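Local coordinates for protein neurotoxin (Clostridium botulinum, PDB 2QN0) that acts as the zinc-dependent protease light chain of botulinum neurotoxin C1, probably cleaving the SNARE proteins syntaxin and SNAP-25, at residues I3-F8 with E105-L110; F37-T40 with W44-P47; R331-S336 with R344-E349. One frame throughout, in Å; residues are numbered along the deposited sequence.

Contact 1 (I3-F8 with E105-L110); sequences ITINNF and ELIYRL
The backbone oxygen of Y108, whose side chain meets I3, is gripped by two hydroxyls of its own helix: T112 OG1 makes a hydrogen bond to it and S111 OG a weak one. S111 OG bonds mainly to I107 O. Across the contact there are no hydrogen bonds, and three apolar pairs carry it. The irregular N-terminal segment 3-8 meets the helical segment 105-110 chiefly through I3, whose CD1 methyl reaches the helix. That methyl presses on the flank of I107, at 3.4 Å from I107 CB and equally close to I107 CG2, tighter than ordinary van der Waals contact. Rotation puts it there: I3 CG1 sits between the backbone N and the carbonyl carbon (chi1 49°), and the extended chi2 sends CD1 onward to the helix. The other branch, I3 CG2, meets the edge of the Y108 ring, near its plane, 4.3 Å from Y108 CD1. I5 adds a looser end-to-end approach, its CD1 lying 4.5 Å from I107 CD1.

One turn of the helix is braced by a salt bridge, R109 NE to E105 OE2 at 2.6 Å. It is nearly straight (170°), uses the anti lone pair of the carboxylate oxygen and lies in the guanidinium plane. R109 NH2 also forms a salt bridge with E353 OE1, so two carboxylates hold the guanidinium.

I107 also packs on F94 and I97 of helix 80-97, while L106 and L110 face helix 223-238, which carries the zinc ligands H229 and H233. The N-terminal segment thus lies against helix 101-112 beside helix 80-97.

Contact 2 (F37-T40 with W44-P47); sequences FRIT and WVIP
F37 and V45 form an antiparallel hydrogen-bonded pair, and R38 with W44 is the adjoining non-hydrogen-bonded pair, their CA atoms 4.4 Å apart. In the first pair F37 N donates to V45 O at 2.9 Å. The return bond, V45 N to F37 O, measures 2.8 Å. F37 O also receives a CA-H contact from W44.

On the face bearing R38 and W44, the arginine lies across the indole. R38 CB stands 3.7 Å from the centroid of the six-membered ring of W44 and only 2° off its normal, the geometry of a CH-pi contact. Farther along, the bend at chi3 (-60°) brings the guanidinium down beyond the CZ2 corner of the ring, so that W44 CZ2 lies 3.4 Å from R38 CZ, over the centre of one guanidinium face. The two planes are 54° apart, so this is not a parallel stack. The charged end is fixed by three hydrogen bonds, NH1 to G41 O, NE to N18 OD1 and NH2 to K17 O.

The other face is apolar. F37 CB touches V45 CG1 at 3.8 Å, and the same methyl meets I39 CG1 at 3.9 Å. The edge of the F37 ring is turned to V45 O, in plane, and to P47, whose CD lies 3.9 Å from F37 CE2. I39 and T40 both face I43, a classic beta bulge, where the chain turns a corner at I39.

This is the end of a beta hairpin in the mixed sheet. Strand 43-46 pairs with strand 156-159 on its far side, and I39, V45 and P47 pack on helix 80-97 through I90, F94, L87 and F86.

Contact 3 (R331-S336 with R344-E349); sequences RFVVES and RNKFVE
R331 and K346 contribute most of the buried surface, with E349 adding a smaller share, and the three converge on one water. It accepts from R331 NH1 at 2.8 Å, and it donates to K346 O at 2.8 Å and to E349 OE1 at 2.7 Å. The water lies at the edge of the R331 guanidinium, in its plane, where NH1 can donate to it. There is no direct hydrogen bond between the segments. R331 NH1 and E349 OE1 are 4.1 Å apart, beyond a salt bridge, with guanidinium and carboxylate planes at 89°. The water bridges the two groups, and their opposite charges probably still attract at this distance. The salt bridge of R331 NH1 is instead with E353, one turn farther along the helix.

The reach of R331 comes from a chain extended from CG to NE. Its backbone has positive phi (59°) as the C-prime residue of a Schellman motif that ends helix 319-330, and its CB points toward helix 344-357.

K346 contributes its aliphatic part. Its CD rests 3.5 Å from R331 O and 4.2 Å from V333 CG2, so the lysine methylenes rest on the R331 carbonyl oxygen and the V333 methyl. E349, with CG anti to its backbone N (chi1 175°), runs out extended until OE1 arrives at the water.

V333 pairs with T341 of strand 340-341, in the two-stranded antiparallel sheet that leads from this segment to helix 344-357. Beneath, F332 packs on L304 and F347 meets Y297 edge-to-face, which sets both segments on helix 283-304, between the end of helix 319-330 and the start of helix 344-357.

In the fold
From the N terminus, segment 3-8 leads the chain toward the mixed sheet, and contact 1 closes a long loop when helix 101-112 returns to it. Contact 2, the 34-38/43-46 hairpin, falls within that loop. The two also touch directly: N6 hydrogen-bonds to R38 and I39, and the F8 and F37 rings meet, so the N-terminal segment spans from sheet to helix. Contact 3 follows in series, closing the short two-stranded hairpin between helices 319-330 and 344-357. It lies about 26 Å from contact 1, centre to centre, yet E353 forms salt bridges with both R109 and R331, joining the two. Contacts 2 and 3 do not touch.

Contact 1 (I3-F8 with E105-L110)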
loop_
_atom_site.group_PDB
_atom_site.type_symbol
_atom_site.label_atom_id
_atom_site.label_comp_id
_atom_site.label_asym_id
_atom_site.label_seq_id
_atom_site.Cartn_x
_atom_site.Cartn_y
_atom_site.Cartn_z
ATOM N N ILE A 3 -6.289 -11.530 13.824
ATOM C CA ILE A 3 -7.023 -11.159 12.623
ATOM C C ILE A 3 -7.175 -12.329 11.658
ATOM O O ILE A 3 -6.298 -13.187 11.544
ATOM C CB ILE A 3 -6.336 -9.986 11.882
ATOM C CG1 ILE A 3 -4.846 -10.278 11.718
ATOM C CG2 ILE A 3 -6.559 -8.681 12.642
ATOM C CD1 ILE A 3 -4.066 -9.150 11.078
ATOM N N THR A 4 -8.311 -12.362 10.977
ATOM C CA THR A 4 -8.592 -13.403 10.002
ATOM C C THR A 4 -8.852 -12.729 8.664
ATOM O O THR A 4 -9.463 -11.659 8.603
ATOM C CB THR A 4 -9.829 -14.225 10.404
ATOM O OG1 THR A 4 -10.942 -13.347 10.607
ATOM C CG2 THR A 4 -9.558 -14.999 11.683
ATOM N N ILE A 5 -8.373 -13.350 7.592
ATOM C CA ILE A 5 -8.555 -12.807 6.254
ATOM C C ILE A 5 -9.768 -13.481 5.619
ATOM O O ILE A 5 -9.897 -14.704 5.670
ATOM C CB ILE A 5 -7.305 -13.076 5.379
ATOM C CG1 ILE A 5 -6.051 -12.529 6.074
ATOM C CG2 ILE A 5 -7.479 -12.442 4.012
ATOM C CD1 ILE A 5 -6.095 -11.035 6.359
ATOM N N ASN A 6 -10.660 -12.683 5.038
ATOM C CA ASN A 6 -11.857 -13.216 4.390
ATOM C C ASN A 6 -11.536 -13.861 3.043
ATOM O O ASN A 6 -10.622 -13.431 2.341
ATOM C CB ASN A 6 -12.895 -12.107 4.171
ATOM C CG ASN A 6 -13.456 -11.563 5.470
ATOM O OD1 ASN A 6 -13.659 -12.305 6.430
ATOM N ND2 ASN A 6 -13.728 -10.264 5.499
ATOM N N ASN A 7 -12.297 -14.894 2.689
ATOM C CA ASN A 7 -12.116 -15.592 1.418
ATOM C C ASN A 7 -13.282 -15.254 0.497
ATOM O O ASN A 7 -14.428 -15.174 0.942
ATOM C CB ASN A 7 -12.062 -17.105 1.643
ATOM C CG ASN A 7 -10.802 -17.539 2.353
ATOM O OD1 ASN A 7 -9.705 -17.461 1.796
ATOM N ND2 ASN A 7 -10.946 -17.991 3.593
ATOM N N PHE A 8 -12.991 -15.072 -0.786
ATOM C CA PHE A 8 -14.026 -14.716 -1.749
ATOM C C PHE A 8 -13.814 -15.312 -3.129
ATOM O O PHE A 8 -12.708 -15.708 -3.494
ATOM C CB PHE A 8 -14.064 -13.199 -1.964
ATOM C CG PHE A 8 -14.320 -12.398 -0.726
ATOM C CD1 PHE A 8 -15.588 -12.339 -0.166
ATOM C CD2 PHE A 8 -13.293 -11.658 -0.148
ATOM C CE1 PHE A 8 -15.836 -11.550 0.953
ATOM C CE2 PHE A 8 -13.529 -10.865 0.969
ATOM C CZ PHE A 8 -14.801 -10.808 1.521
ATOM N N GLU A 105 0.522 -7.378 12.793
ATOM C CA GLU A 105 0.409 -6.043 13.380
ATOM C C GLU A 105 0.178 -5.000 12.289
ATOM O O GLU A 105 -0.611 -4.070 12.465
ATOM C CB GLU A 105 1.672 -5.705 14.180
ATOM C CG GLU A 105 1.626 -4.368 14.916
ATOM C CD GLU A 105 0.482 -4.275 15.921
ATOM O OE1 GLU A 105 0.159 -5.298 16.563
ATOM O OE2 GLU A 105 -0.084 -3.171 16.081
ATOM N N LEU A 106 0.872 -5.152 11.164
ATOM C CA LEU A 106 0.718 -4.231 10.040
ATOM C C LEU A 106 -0.737 -4.244 9.571
ATOM O O LEU A 106 -1.363 -3.194 9.400
ATOM C CB LEU A 106 1.640 -4.652 8.889
ATOM C CG LEU A 106 1.537 -3.882 7.569
ATOM C CD1 LEU A 106 1.926 -2.416 7.786
ATOM C CD2 LEU A 106 2.449 -4.530 6.540
ATOM N N ILE A 107 -1.278 -5.442 9.372
ATOM C CA ILE A 107 -2.662 -5.579 8.927
ATOM C C ILE A 107 -3.634 -5.054 9.983
ATOM O O ILE A 107 -4.616 -4.380 9.664
ATOM C CB ILE A 107 -2.990 -7.057 8.608
ATOM C CG1 ILE A 107 -2.131 -7.525 7.429
ATOM C CG2 ILE A 107 -4.472 -7.209 8.272
ATOM C CD1 ILE A 107 -2.205 -9.023 7.148
ATOM N N TYR A 108 -3.358 -5.360 11.245
ATOM C CA TYR A 108 -4.217 -4.908 12.331
ATOM C C TYR A 108 -4.322 -3.385 12.337
ATOM O O TYR A 108 -5.417 -2.823 12.386
ATOM C CB TYR A 108 -3.663 -5.379 13.677
ATOM C CG TYR A 108 -4.422 -4.822 14.859
ATOM C CD1 TYR A 108 -5.672 -5.327 15.214
ATOM C CD2 TYR A 108 -3.914 -3.747 15.590
ATOM C CE1 TYR A 108 -6.400 -4.774 16.270
ATOM C CE2 TYR A 108 -4.633 -3.187 16.643
ATOM C CZ TYR A 108 -5.874 -3.705 16.976
ATOM O OH TYR A 108 -6.592 -3.145 18.009
ATOM N N ARG A 109 -3.179 -2.711 12.286
ATOM C CA ARG A 109 -3.186 -1.254 12.307
ATOM C C ARG A 109 -3.908 -0.648 11.112
ATOM O O ARG A 109 -4.764 0.221 11.271
ATOM C CB ARG A 109 -1.753 -0.722 12.391
ATOM C CG ARG A 109 -1.038 -1.175 13.655
ATOM C CD ARG A 109 0.292 -0.475 13.847
ATOM N NE ARG A 109 1.033 -1.070 14.957
ATOM C CZ ARG A 109 2.133 -0.554 15.492
ATOM N NH1 ARG A 109 2.633 0.582 15.026
ATOM N NH2 ARG A 109 2.741 -1.186 16.488
ATOM N N LEU A 110 -3.568 -1.102 9.911
ATOM C CA LEU A 110 -4.207 -0.574 8.711
ATOM C C LEU A 110 -5.710 -0.850 8.638
ATOM O O LEU A 110 -6.459 -0.067 8.057
ATOM C CB LEU A 110 -3.535 -1.145 7.461
ATOM C CG LEU A 110 -2.140 -0.600 7.142
ATOM C CD1 LEU A 110 -1.563 -1.342 5.942
ATOM C CD2 LEU A 110 -2.232 0.893 6.849
#

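Contact 2 (F37-T40 with W44-P47)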
loop_
_atom_site.group_PDB
_atom_site.type_symbol
_atom_site.label_atom_id
_atom_site.label_comp_id
_atom_site.label_asym_id
_atom_site.label_seq_id
_atom_site.Cartn_x
_atom_site.Cartn_y
_atom_site.Cartn_z
ATOM N N PHE A 37 -14.605 -6.006 -2.173
ATOM C CA PHE A 37 -14.578 -7.064 -1.165
ATOM C C PHE A 37 -13.757 -6.644 0.054
ATOM O O PHE A 37 -12.658 -6.107 -0.089
ATOM C CB PHE A 37 -13.958 -8.322 -1.773
ATOM C CG PHE A 37 -14.581 -8.731 -3.079
ATOM C CD1 PHE A 37 -15.527 -9.752 -3.126
ATOM C CD2 PHE A 37 -14.249 -8.068 -4.256
ATOM C CE1 PHE A 37 -16.137 -10.105 -4.331
ATOM C CE2 PHE A 37 -14.852 -8.410 -5.467
ATOM C CZ PHE A 37 -15.802 -9.435 -5.501
ATOM N N ARG A 38 -14.281 -6.901 1.248
ATOM C CA ARG A 38 -13.578 -6.536 2.478
ATOM C C ARG A 38 -12.596 -7.634 2.883
ATOM O O ARG A 38 -13.003 -8.729 3.278
ATOM C CB ARG A 38 -14.586 -6.297 3.615
ATOM C CG ARG A 38 -13.972 -5.717 4.899
ATOM C CD ARG A 38 -14.847 -6.008 6.129
ATOM N NE ARG A 38 -16.191 -5.436 6.032
ATOM C CZ ARG A 38 -16.509 -4.185 6.359
ATOM N NH1 ARG A 38 -15.579 -3.355 6.812
ATOM N NH2 ARG A 38 -17.764 -3.767 6.237
ATOM N N ILE A 39 -11.300 -7.346 2.775
ATOM C CA ILE A 39 -10.272 -8.314 3.146
ATOM C C ILE A 39 -10.368 -8.554 4.650
ATOM O O ILE A 39 -10.433 -9.693 5.114
ATOM C CB ILE A 39 -8.856 -7.786 2.789
ATOM C CG1 ILE A 39 -8.752 -7.586 1.275
ATOM C CG2 ILE A 39 -7.790 -8.757 3.291
ATOM C CD1 ILE A 39 -7.412 -7.047 0.805
ATOM N N THR A 40 -10.371 -7.461 5.405
ATOM C CA THR A 40 -10.504 -7.513 6.854
ATOM C C THR A 40 -10.631 -6.082 7.360
ATOM O O THR A 40 -9.997 -5.173 6.831
ATOM C CB THR A 40 -9.298 -8.209 7.531
ATOM O OG1 THR A 40 -9.554 -8.336 8.936
ATOM C CG2 THR A 40 -8.018 -7.412 7.326
ATOM N N TRP A 44 -10.207 -2.828 1.962
ATOM C CA TRP A 44 -11.032 -3.364 0.885
ATOM C C TRP A 44 -10.222 -3.574 -0.381
ATOM O O TRP A 44 -9.162 -2.976 -0.562
ATOM C CB TRP A 44 -12.171 -2.397 0.555
ATOM C CG TRP A 44 -13.195 -2.260 1.630
ATOM C CD1 TRP A 44 -13.073 -1.577 2.808
ATOM C CD2 TRP A 44 -14.501 -2.842 1.633
ATOM N NE1 TRP A 44 -14.228 -1.699 3.548
ATOM C CE2 TRP A 44 -15.120 -2.472 2.849
ATOM C CE3 TRP A 44 -15.209 -3.644 0.726
ATOM C CZ2 TRP A 44 -16.418 -2.878 3.183
ATOM C CZ3 TRP A 44 -16.503 -4.050 1.058
ATOM C CH2 TRP A 44 -17.091 -3.664 2.277
ATOM N N VAL A 45 -10.726 -4.433 -1.260
ATOM C CA VAL A 45 -10.067 -4.671 -2.531
ATOM C C VAL A 45 -11.085 -4.596 -3.664
ATOM O O VAL A 45 -12.177 -5.162 -3.572
ATOM C CB VAL A 45 -9.359 -6.051 -2.573
ATOM C CG1 VAL A 45 -10.345 -7.164 -2.284
ATOM C CG2 VAL A 45 -8.713 -6.257 -3.945
ATOM N N ILE A 46 -10.735 -3.845 -4.704
ATOM C CA ILE A 46 -11.559 -3.711 -5.904
ATOM C C ILE A 46 -10.619 -4.233 -6.985
ATOM O O ILE A 46 -9.689 -3.539 -7.399
ATOM C CB ILE A 46 -11.925 -2.246 -6.197
ATOM C CG1 ILE A 46 -12.737 -1.668 -5.034
ATOM C CG2 ILE A 46 -12.739 -2.166 -7.491
ATOM C CD1 ILE A 46 -13.100 -0.200 -5.205
ATOM N N PRO A 47 -10.838 -5.480 -7.439
ATOM C CA PRO A 47 -10.029 -6.155 -8.462
ATOM C C PRO A 47 -10.147 -5.611 -9.884
ATOM O O PRO A 47 -10.273 -6.386 -10.830
ATOM C CB PRO A 47 -10.506 -7.614 -8.385
ATOM C CG PRO A 47 -11.324 -7.697 -7.119
ATOM C CD PRO A 47 -11.951 -6.344 -7.017
#

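Contact 3 (R331-S336 with R344-E349)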
loop_
_atom_site.group_PDB
_atom_site.type_symbol
_atom_site.label_atom_id
_atom_site.label_comp_id
_atom_site.label_asym_id
_atom_site.label_seq_id
_atom_site.Cartn_x
_atom_site.Cartn_y
_atom_site.Cartn_z
ATOM N N ARG A 331 -1.704 7.425 20.197
ATOM C CA ARG A 331 -1.071 7.120 21.479
ATOM C C ARG A 331 -0.921 8.366 22.348
ATOM O O ARG A 331 0.106 8.569 22.999
ATOM C CB ARG A 331 0.292 6.459 21.254
ATOM C CG ARG A 331 0.189 5.155 20.469
ATOM C CD ARG A 331 1.523 4.458 20.318
ATOM N NE ARG A 331 1.408 3.278 19.462
ATOM C CZ ARG A 331 2.424 2.486 19.136
ATOM N NH1 ARG A 331 3.643 2.741 19.595
ATOM N NH2 ARG A 331 2.223 1.441 18.343
ATOM N N PHE A 332 -1.956 9.197 22.351
ATOM C CA PHE A 332 -1.948 10.410 23.155
ATOM C C PHE A 332 -2.215 10.041 24.604
ATOM O O PHE A 332 -2.612 8.915 24.909
ATOM C CB PHE A 332 -3.023 11.394 22.681
ATOM C CG PHE A 332 -2.759 11.995 21.324
ATOM C CD1 PHE A 332 -1.458 12.209 20.875
ATOM C CD2 PHE A 332 -3.819 12.411 20.523
ATOM C CE1 PHE A 332 -1.218 12.835 19.653
ATOM C CE2 PHE A 332 -3.590 13.039 19.299
ATOM C CZ PHE A 332 -2.281 13.251 18.865
ATOM N N VAL A 333 -1.990 10.998 25.497
ATOM C CA VAL A 333 -2.214 10.789 26.920
ATOM C C VAL A 333 -3.409 11.621 27.360
ATOM O O VAL A 333 -3.656 12.702 26.824
ATOM C CB VAL A 333 -0.980 11.212 27.751
ATOM C CG1 VAL A 333 -1.271 11.058 29.240
ATOM C CG2 VAL A 333 0.219 10.369 27.357
ATOM N N VAL A 334 -4.158 11.106 28.328
ATOM C CA VAL A 334 -5.316 11.820 28.840
ATOM C C VAL A 334 -5.035 12.237 30.275
ATOM O O VAL A 334 -4.871 11.391 31.154
ATOM C CB VAL A 334 -6.580 10.941 28.812
ATOM C CG1 VAL A 334 -7.765 11.722 29.358
ATOM C CG2 VAL A 334 -6.859 10.479 27.388
ATOM N N GLU A 335 -4.967 13.545 30.498
ATOM C CA GLU A 335 -4.708 14.086 31.827
ATOM C C GLU A 335 -5.890 13.794 32.746
ATOM O O GLU A 335 -7.000 13.532 32.280
ATOM C CB GLU A 335 -4.491 15.599 31.748
ATOM C CG GLU A 335 -3.338 16.037 30.856
ATOM C CD GLU A 335 -1.994 15.527 31.340
ATOM O OE1 GLU A 335 -1.686 15.701 32.538
ATOM O OE2 GLU A 335 -1.242 14.958 30.521
ATOM N N SER A 336 -5.647 13.839 34.051
ATOM C CA SER A 336 -6.701 13.589 35.027
ATOM C C SER A 336 -7.863 14.539 34.768
ATOM O O SER A 336 -9.018 14.218 35.048
ATOM C CB SER A 336 -6.167 13.803 36.443
ATOM O OG SER A 336 -5.660 15.118 36.594
ATOM N N ARG A 344 5.879 13.100 24.226
ATOM C CA ARG A 344 6.987 12.972 23.282
ATOM C C ARG A 344 7.580 11.571 23.213
ATOM O O ARG A 344 7.826 11.056 22.122
ATOM C CB ARG A 344 8.096 13.981 23.604
ATOM C CG ARG A 344 9.376 13.754 22.803
ATOM C CD ARG A 344 10.382 14.873 23.015
ATOM N NE ARG A 344 10.169 15.980 22.088
ATOM C CZ ARG A 344 10.502 15.949 20.801
ATOM N NH1 ARG A 344 11.069 14.866 20.286
ATOM N NH2 ARG A 344 10.268 16.999 20.027
ATOM N N ASN A 345 7.821 10.959 24.367
ATOM C CA ASN A 345 8.384 9.613 24.397
ATOM C C ASN A 345 7.544 8.647 23.566
ATOM O O ASN A 345 8.076 7.895 22.750
ATOM C CB ASN A 345 8.482 9.111 25.839
ATOM C CG ASN A 345 9.769 9.544 26.516
ATOM O OD1 ASN A 345 10.263 10.647 26.284
ATOM N ND2 ASN A 345 10.314 8.680 27.364
ATOM N N LYS A 346 6.233 8.672 23.776
ATOM C CA LYS A 346 5.336 7.799 23.031
ATOM C C LYS A 346 5.351 8.140 21.545
ATOM O O LYS A 346 5.284 7.248 20.695
ATOM C CB LYS A 346 3.911 7.906 23.581
ATOM C CG LYS A 346 3.695 7.113 24.860
ATOM C CD LYS A 346 2.274 7.270 25.373
ATOM C CE LYS A 346 1.964 6.236 26.441
ATOM N NZ LYS A 346 2.933 6.285 27.568
ATOM N N PHE A 347 5.444 9.428 21.229
ATOM C CA PHE A 347 5.475 9.846 19.832
ATOM C C PHE A 347 6.732 9.342 19.133
ATOM O O PHE A 347 6.669 8.780 18.039
ATOM C CB PHE A 347 5.439 11.368 19.710
ATOM C CG PHE A 347 5.652 11.854 18.308
ATOM C CD1 PHE A 347 4.606 11.855 17.390
ATOM C CD2 PHE A 347 6.914 12.257 17.884
ATOM C CE1 PHE A 347 4.813 12.248 16.072
ATOM C CE2 PHE A 347 7.134 12.650 16.570
ATOM C CZ PHE A 347 6.083 12.646 15.659
ATOM N N VAL A 348 7.882 9.566 19.760
ATOM C CA VAL A 348 9.146 9.138 19.180
ATOM C C VAL A 348 9.149 7.642 18.889
ATOM O O VAL A 348 9.631 7.208 17.841
ATOM C CB VAL A 348 10.327 9.479 20.119
ATOM C CG1 VAL A 348 11.600 8.801 19.636
ATOM C CG2 VAL A 348 10.523 10.985 20.156
ATOM N N GLU A 349 8.608 6.861 19.817
ATOM C CA GLU A 349 8.551 5.415 19.657
ATOM C C GLU A 349 7.664 5.043 18.471
ATOM O O GLU A 349 8.025 4.193 17.656
ATOM C CB GLU A 349 8.017 4.767 20.938
ATOM C CG GLU A 349 7.796 3.266 20.833
ATOM C CD GLU A 349 7.264 2.664 22.121
ATOM O OE1 GLU A 349 6.274 3.199 22.664
ATOM O OE2 GLU A 349 7.831 1.653 22.585
HETATM O O HOH W 1 4.446 4.708 21.469
#